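Local coordinates for octopine dehydrogenase (Pecten maximus, PDB 3C7A), which catalyses the NADH-dependent reductive condensation of L-arginine with pyruvate to D-octopine, and the reverse oxidation with NAD+, at residues 243-246 with 247-251; 272-275 with 276-279; 326-329 with 330-334. All coordinates share one frame; numbering follows the deposited sequence.

Interaction 1: residues 243-246 with 247-251; sequences ADML and TACSN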
loop_
_atom_site.group_PDB
_atom_site.type_symbol
_atom_site.label_atom_id
_atom_site.label_comp_id
_atom_site.label_asym_id
_atom_site.label_seq_id
_atom_site.Cartn_x
_atom_site.Cartn_y
_atom_site.Cartn_z
ATOM N N ALA A 243 8.487 17.443 -15.091
ATOM C CA ALA A 243 9.686 17.030 -14.356
ATOM C C ALA A 243 10.039 17.990 -13.213
ATOM O O ALA A 243 10.495 17.557 -12.152
ATOM C CB ALA A 243 10.868 16.867 -15.307
ATOM N N ASP A 244 9.822 19.287 -13.437
ATOM C CA ASP A 244 10.045 20.312 -12.414
ATOM C C ASP A 244 8.993 20.258 -11.300
ATOM O O ASP A 244 9.273 20.628 -10.157
ATOM C CB ASP A 244 10.078 21.713 -13.043
ATOM C CG ASP A 244 11.309 21.946 -13.913
ATOM O OD1 ASP A 244 12.297 21.187 -13.798
ATOM O OD2 ASP A 244 11.290 22.902 -14.717
ATOM N N MET A 245 7.789 19.805 -11.646
ATOM C CA MET A 245 6.706 19.607 -10.678
ATOM C C MET A 245 7.040 18.482 -9.693
ATOM O O MET A 245 6.770 18.598 -8.493
ATOM C CB MET A 245 5.386 19.317 -11.409
ATOM C CG MET A 245 4.217 18.905 -10.512
ATOM S SD MET A 245 3.598 20.227 -9.455
ATOM C CE MET A 245 2.523 21.097 -10.594
ATOM N N LEU A 246 7.631 17.404 -10.208
ATOM C CA LEU A 246 8.021 16.251 -9.390
ATOM C C LEU A 246 9.130 16.590 -8.387
ATOM O O LEU A 246 9.116 16.101 -7.253
ATOM C CB LEU A 246 8.438 15.069 -10.280
ATOM C CG LEU A 246 7.362 14.382 -11.133
ATOM C CD1 LEU A 246 7.996 13.551 -12.243
ATOM C CD2 LEU A 246 6.419 13.522 -10.287
ATOM N N THR A 247 10.080 17.426 -8.811
ATOM C CA THR A 247 11.186 17.870 -7.953
ATOM C C THR A 247 10.688 18.727 -6.782
ATOM O O THR A 247 11.166 18.582 -5.653
ATOM C CB THR A 247 12.265 18.641 -8.766
ATOM O OG1 THR A 247 12.724 17.827 -9.852
ATOM C CG2 THR A 247 13.461 19.011 -7.891
ATOM N N ALA A 248 9.722 19.602 -7.058
ATOM C CA ALA A 248 9.151 20.497 -6.047
ATOM C C ALA A 248 8.362 19.754 -4.964
ATOM O O ALA A 248 8.417 20.125 -3.787
ATOM C CB ALA A 248 8.282 21.561 -6.707
ATOM N N CYS A 249 7.633 18.713 -5.365
ATOM C CA CYS A 249 6.859 17.888 -4.432
ATOM C C CYS A 249 7.761 17.015 -3.549
ATOM O O CYS A 249 7.430 16.744 -2.392
ATOM C CB CYS A 249 5.839 17.024 -5.182
ATOM S SG CYS A 249 4.406 17.926 -5.857
ATOM N N SER A 250 8.894 16.584 -4.106
ATOM C CA SER A 250 9.902 15.811 -3.371
ATOM C C SER A 250 10.628 16.652 -2.314
ATOM O O SER A 250 10.936 16.158 -1.224
ATOM C CB SER A 250 10.916 15.195 -4.342
ATOM O OG SER A 250 11.933 14.486 -3.651
ATOM N N ASN A 251 10.905 17.914 -2.646
ATOM C CA ASN A 251 11.522 18.856 -1.709
ATOM C C ASN A 251 10.631 19.148 -0.496
ATOM O O ASN A 251 11.131 19.344 0.616
ATOM C CB ASN A 251 11.902 20.163 -2.421
ATOM C CG ASN A 251 13.171 20.039 -3.264
ATOM O OD1 ASN A 251 13.927 19.070 -3.151
ATOM N ND2 ASN A 251 13.411 21.034 -4.111
#

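Interaction 2: residues 272-275 with 276-279; sequences VKDI and YQWY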
loop_
_atom_site.group_PDB
_atom_site.type_symbol
_atom_site.label_atom_id
_atom_site.label_comp_id
_atom_site.label_asym_id
_atom_site.label_seq_id
_atom_site.Cartn_x
_atom_site.Cartn_y
_atom_site.Cartn_z
ATOM N N VAL A 272 14.894 9.222 4.824
ATOM C CA VAL A 272 14.097 9.951 3.842
ATOM C C VAL A 272 14.982 10.712 2.804
ATOM O O VAL A 272 15.742 11.565 3.173
ATOM C CB VAL A 272 13.062 10.932 4.516
ATOM C CG1 VAL A 272 12.334 11.803 3.487
ATOM C CG2 VAL A 272 12.048 10.219 5.441
ATOM N N LYS A 273 14.824 10.366 1.527
ATOM C CA LYS A 273 15.684 10.825 0.404
ATOM C C LYS A 273 15.067 11.496 -0.876
ATOM O O LYS A 273 13.896 11.373 -1.136
ATOM C CB LYS A 273 16.689 9.760 0.009
ATOM C CG LYS A 273 16.128 8.500 -0.595
ATOM C CD LYS A 273 17.210 7.397 -0.756
ATOM C CE LYS A 273 17.320 6.490 0.398
ATOM N NZ LYS A 273 18.113 5.303 0.244
ATOM N N ASP A 274 15.890 12.206 -1.652
ATOM C CA ASP A 274 15.433 12.774 -2.928
ATOM C C ASP A 274 14.983 11.666 -3.886
ATOM O O ASP A 274 15.561 10.573 -3.894
ATOM C CB ASP A 274 16.558 13.580 -3.599
ATOM C CG ASP A 274 17.060 14.736 -2.742
ATOM O OD1 ASP A 274 16.293 15.691 -2.500
ATOM O OD2 ASP A 274 18.239 14.699 -2.330
ATOM N N ILE A 275 13.965 11.958 -4.694
ATOM C CA ILE A 275 13.452 11.004 -5.690
ATOM C C ILE A 275 14.464 10.714 -6.817
ATOM O O ILE A 275 14.495 9.604 -7.355
ATOM C CB ILE A 275 12.047 11.428 -6.248
ATOM C CG1 ILE A 275 11.398 10.284 -7.043
ATOM C CG2 ILE A 275 12.127 12.742 -7.052
ATOM C CD1 ILE A 275 9.886 10.403 -7.208
ATOM N N TYR A 276 15.291 11.706 -7.152
ATOM C CA TYR A 276 16.363 11.544 -8.144
ATOM C C TYR A 276 17.433 10.559 -7.660
ATOM O O TYR A 276 17.953 9.763 -8.447
ATOM C CB TYR A 276 16.983 12.907 -8.493
ATOM C CG TYR A 276 18.189 12.861 -9.420
ATOM C CD1 TYR A 276 18.043 12.597 -10.784
ATOM C CD2 TYR A 276 19.475 13.106 -8.933
ATOM C CE1 TYR A 276 19.150 12.562 -11.638
ATOM C CE2 TYR A 276 20.587 13.076 -9.776
ATOM C CZ TYR A 276 20.417 12.804 -11.127
ATOM O OH TYR A 276 21.514 12.774 -11.960
ATOM N N GLN A 277 17.745 10.619 -6.364
ATOM C CA GLN A 277 18.675 9.684 -5.724
ATOM C C GLN A 277 18.127 8.252 -5.736
ATOM O O GLN A 277 18.884 7.297 -5.932
ATOM C CB GLN A 277 18.980 10.131 -4.287
ATOM C CG GLN A 277 20.133 9.381 -3.616
ATOM C CD GLN A 277 20.322 9.753 -2.149
ATOM O OE1 GLN A 277 20.196 10.917 -1.766
ATOM N NE2 GLN A 277 20.638 8.760 -1.324
ATOM N N TRP A 278 16.814 8.121 -5.536
ATOM C CA TRP A 278 16.132 6.821 -5.534
ATOM C C TRP A 278 16.188 6.113 -6.894
ATOM O O TRP A 278 16.429 4.906 -6.955
ATOM C CB TRP A 278 14.676 6.974 -5.065
ATOM C CG TRP A 278 13.906 5.676 -5.009
ATOM C CD1 TRP A 278 13.932 4.751 -4.005
ATOM C CD2 TRP A 278 13.003 5.165 -6.001
ATOM N NE1 TRP A 278 13.104 3.696 -4.308
ATOM C CE2 TRP A 278 12.521 3.925 -5.527
ATOM C CE3 TRP A 278 12.554 5.635 -7.244
ATOM C CZ2 TRP A 278 11.611 3.145 -6.252
ATOM C CZ3 TRP A 278 11.649 4.860 -7.965
ATOM C CH2 TRP A 278 11.188 3.628 -7.465
ATOM N N TYR A 279 15.967 6.869 -7.971
ATOM C CA TYR A 279 15.976 6.324 -9.334
ATOM C C TYR A 279 17.326 5.736 -9.755
ATOM O O TYR A 279 17.375 4.674 -10.381
ATOM C CB TYR A 279 15.525 7.382 -10.351
ATOM C CG TYR A 279 14.045 7.346 -10.671
ATOM C CD1 TYR A 279 13.539 6.455 -11.620
ATOM C CD2 TYR A 279 13.149 8.205 -10.033
ATOM C CE1 TYR A 279 12.177 6.417 -11.922
ATOM C CE2 TYR A 279 11.785 8.174 -10.327
ATOM C CZ TYR A 279 11.307 7.279 -11.272
ATOM O OH TYR A 279 9.962 7.245 -11.568
HETATM O O HOH W 1 18.736 12.655 -0.116
HETATM O O HOH W 2 20.838 13.840 -2.619
#

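Interaction 3: residues 326-329 with 330-334; sequences LTED and IPMGM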
loop_
_atom_site.group_PDB
_atom_site.type_symbol
_atom_site.label_atom_id
_atom_site.label_comp_id
_atom_site.label_asym_id
_atom_site.label_seq_id
_atom_site.Cartn_x
_atom_site.Cartn_y
_atom_site.Cartn_z
ATOM N N LEU A 326 -6.925 7.589 -8.978
ATOM C CA LEU A 326 -7.315 8.721 -8.135
ATOM C C LEU A 326 -8.220 8.323 -6.965
ATOM O O LEU A 326 -8.163 8.941 -5.900
ATOM C CB LEU A 326 -7.985 9.820 -8.972
ATOM C CG LEU A 326 -7.192 10.507 -10.096
ATOM C CD1 LEU A 326 -8.111 11.385 -10.936
ATOM C CD2 LEU A 326 -6.014 11.322 -9.562
ATOM N N THR A 327 -9.045 7.295 -7.165
ATOM C CA THR A 327 -10.009 6.858 -6.144
ATOM C C THR A 327 -9.362 6.172 -4.931
ATOM O O THR A 327 -9.994 6.042 -3.879
ATOM C CB THR A 327 -11.124 5.953 -6.738
ATOM O OG1 THR A 327 -10.539 4.816 -7.384
ATOM C CG2 THR A 327 -11.975 6.725 -7.743
ATOM N N GLU A 328 -8.110 5.739 -5.086
ATOM C CA GLU A 328 -7.338 5.146 -3.990
ATOM C C GLU A 328 -6.195 6.057 -3.521
ATOM O O GLU A 328 -6.029 6.277 -2.321
ATOM C CB GLU A 328 -6.795 3.764 -4.383
ATOM C CG GLU A 328 -7.809 2.621 -4.274
ATOM C CD GLU A 328 -7.656 1.795 -2.999
ATOM O OE1 GLU A 328 -6.612 1.125 -2.837
ATOM O OE2 GLU A 328 -8.589 1.799 -2.167
ATOM N N ASP A 329 -5.425 6.590 -4.471
ATOM C CA ASP A 329 -4.216 7.375 -4.165
ATOM C C ASP A 329 -4.459 8.726 -3.474
ATOM O O ASP A 329 -3.543 9.277 -2.859
ATOM C CB ASP A 329 -3.363 7.577 -5.427
ATOM C CG ASP A 329 -2.680 6.295 -5.895
ATOM O OD1 ASP A 329 -2.871 5.233 -5.263
ATOM O OD2 ASP A 329 -1.943 6.353 -6.905
ATOM N N ILE A 330 -5.678 9.256 -3.577
ATOM C CA ILE A 330 -6.021 10.522 -2.916
ATOM C C ILE A 330 -6.489 10.328 -1.455
ATOM O O ILE A 330 -5.804 10.787 -0.538
ATOM C CB ILE A 330 -7.023 11.400 -3.753
ATOM C CG1 ILE A 330 -6.449 11.744 -5.140
ATOM C CG2 ILE A 330 -7.444 12.662 -2.982
ATOM C CD1 ILE A 330 -5.193 12.627 -5.143
ATOM N N PRO A 331 -7.638 9.643 -1.229
ATOM C CA PRO A 331 -8.122 9.506 0.157
ATOM C C PRO A 331 -7.270 8.595 1.052
ATOM O O PRO A 331 -7.273 8.759 2.276
ATOM C CB PRO A 331 -9.530 8.923 -0.016
ATOM C CG PRO A 331 -9.488 8.206 -1.313
ATOM C CD PRO A 331 -8.545 8.980 -2.190
ATOM N N MET A 332 -6.634 7.578 0.485
ATOM C CA MET A 332 -5.721 6.643 1.169
ATOM C C MET A 332 -4.172 6.930 1.040
ATOM O O MET A 332 -3.375 6.055 1.341
ATOM C CB MET A 332 -5.994 5.194 0.741
ATOM C CG MET A 332 -7.447 4.732 0.685
ATOM S SD MET A 332 -8.180 4.420 2.250
ATOM C CE MET A 332 -8.951 5.857 2.468
ATOM N N GLY A 333 -3.830 8.157 0.604
ATOM C CA GLY A 333 -2.500 8.635 0.271
ATOM C C GLY A 333 -2.164 10.142 0.480
ATOM O O GLY A 333 -1.782 10.551 1.545
ATOM N N MET A 334 -2.340 10.947 -0.544
ATOM C CA MET A 334 -2.133 12.417 -0.474
ATOM C C MET A 334 -2.819 13.151 0.747
ATOM O O MET A 334 -2.188 13.949 1.387
ATOM C CB MET A 334 -2.419 13.137 -1.832
ATOM C CG MET A 334 -1.519 12.890 -3.088
ATOM S SD MET A 334 -1.554 14.109 -4.484
ATOM C CE MET A 334 -0.669 15.446 -3.743
#

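Interaction 1: residues 243-246 with 247-251
Cys249 N donates to Met245 O over 3.2 Å, one rung of the i-to-i+4 ladder that carries helix 240-263 without a break through residues 243 to 251. This is regular alpha-helix in the helical domain of octopine dehydrogenase. The rungs on either side match it: Ala248 N bonds to Asp244 O at 3.3 Å, and Ser250 N bonds to Leu246 O at 3.2 Å. The rung before these is weak, with Thr247 N at 3.4 Å from Ala243 O. Beside it the Thr247 hydroxyl leans back along the helix, because OG1 stands anti to its own carbonyl carbon (chi1 -55°), and OG1 comes within 3.2 Å of Ala243 O.

One turn apart on another side of the helix, Met245 and Cys249 approach each other loosely, an apolar pair with Met245 SD 4.3 Å from Cys249 SG. Ala248 and Cys249 rest on Ser350 and Met245 on Lys353, so this side faces helix 349-362, while Leu246 and Cys249 share Phe210 as a neighbour. Asp244, on the exposed side, turns OD1 back to a weak bond with Gln240. Cys249 SG comes nearer to the backbone than to the methionine sulfur, standing 3.6 Å from Met245 O, the acceptor of its own residue's N-H.

Interaction 2: residues 272-275 with 276-279
Ile275 and Tyr279 form the tight side of this first turn of helix 275-282, lying side by side and pointing the same way. Ile275 CG1 reaches Tyr279 CE2 at 3.9 Å, a position it gains by standing anti to the backbone N (chi1 -168°). Tyr279 N also bonds to Ile275 O at 3.2 Å, and that oxygen lies at the edge of the phenol ring, 3.3 Å from Tyr279 CD2. Trp278 CZ3 stands over the centre of one face of the Tyr279 ring, 4.0 Å above its plane. A serine at Tyr279 would probably leave Ile275 CG1 and Trp278 CZ3 without the ring they pack on, and Tyr303 without its weak hydroxyl partner.

The opposite character appears at Asp274, at the N-cap position though its side chain makes no capping bond, and Gln277. Two waters each touch both Asp274 OD2 and Gln277 OE1; water 1 lies 2.8 Å from Gln277 OE1 and water 2 lies 2.8 Å from Asp274 OD2. Nearby, the side chains of Lys273 and Gln277 cross at about a right angle, Lys273 CD 3.7 Å from Gln277 NE2. Glu281 serves both polar ends, in a long, weak ion pair with Lys273 NZ and a weak bond from Gln277 NE2.

Helix 293-298 lies against the aromatic side, Leu293 meeting Tyr276 and Ile297 meeting Tyr279.

Interaction 3: residues 326-329 with 330-334
Asp329 O receives the shortest sound polar bond here, from Met334 N at 3.1 Å, with an N-H...O angle of 162° and the donor only 15° from the carbonyl plane. Donor and acceptor are five residues apart, so helix 330-344 opens with a wider pi-type turn. Gly333 CA adds a CH...O contact to the same oxygen at 3.4 Å. A CB here would run into Asp329 O, consistent with a glycine.

One step back the spacing is four: Met332 N bonds to Glu328 O at 3.2 Å, and Met332 CB lies against the same carbonyl. Ile330 N reaches Leu326 O only weakly, at 3.4 Å. Ile330 CG1, anti to its own carbonyl carbon (chi1 -59°), swings back over Leu326 O at 3.4 Å and approaches Leu326 CD2 more loosely. Pro331 has no N-H to give, and its ring packs on the preceding carbonyls instead, CG resting 3.4 Å from Thr327 O.

Thr327 OG1 bonds back to Asn323 O just before it in the chain, while Glu328 and Asp329 face the active site. Glu328 touches Phe93, which lines the dinucleotide pocket, and Gln118, which binds pyruvate. Asp329 meets the active-site residue His212 on helix 211-220, whose Pro213 touches Met334. From another side helix 349-362 packs against the turn, Ala358 and Ile362 on Leu326, Asn351 and Ile355 on Met334.

In the fold
All three contacts belong to the alpha-helical domain. Interactions 1 and 2 touch, their centres 11 Å apart: a weak bond from Ile275 N to Ser250 OG, 3.4 Å long, links consecutive helices 240-263 and 275-282. Interaction 3 stands apart, about 6 Å from interaction 1 and about 12 Å from interaction 2 by nearest atoms, yet helix 349-362 touches both it and interaction 1. Their relation is clearest at the substrate site. The side chain of Lys273 lies about 4 Å from that of Met206, which binds L-arginine; that of Glu328 lies about 3 Å from the side chain of Gln118 and about 5 Å from the bound dinucleotide. Interactions 2 and 3 thus probably approach the site from its arginine and its pyruvate and cofactor sides.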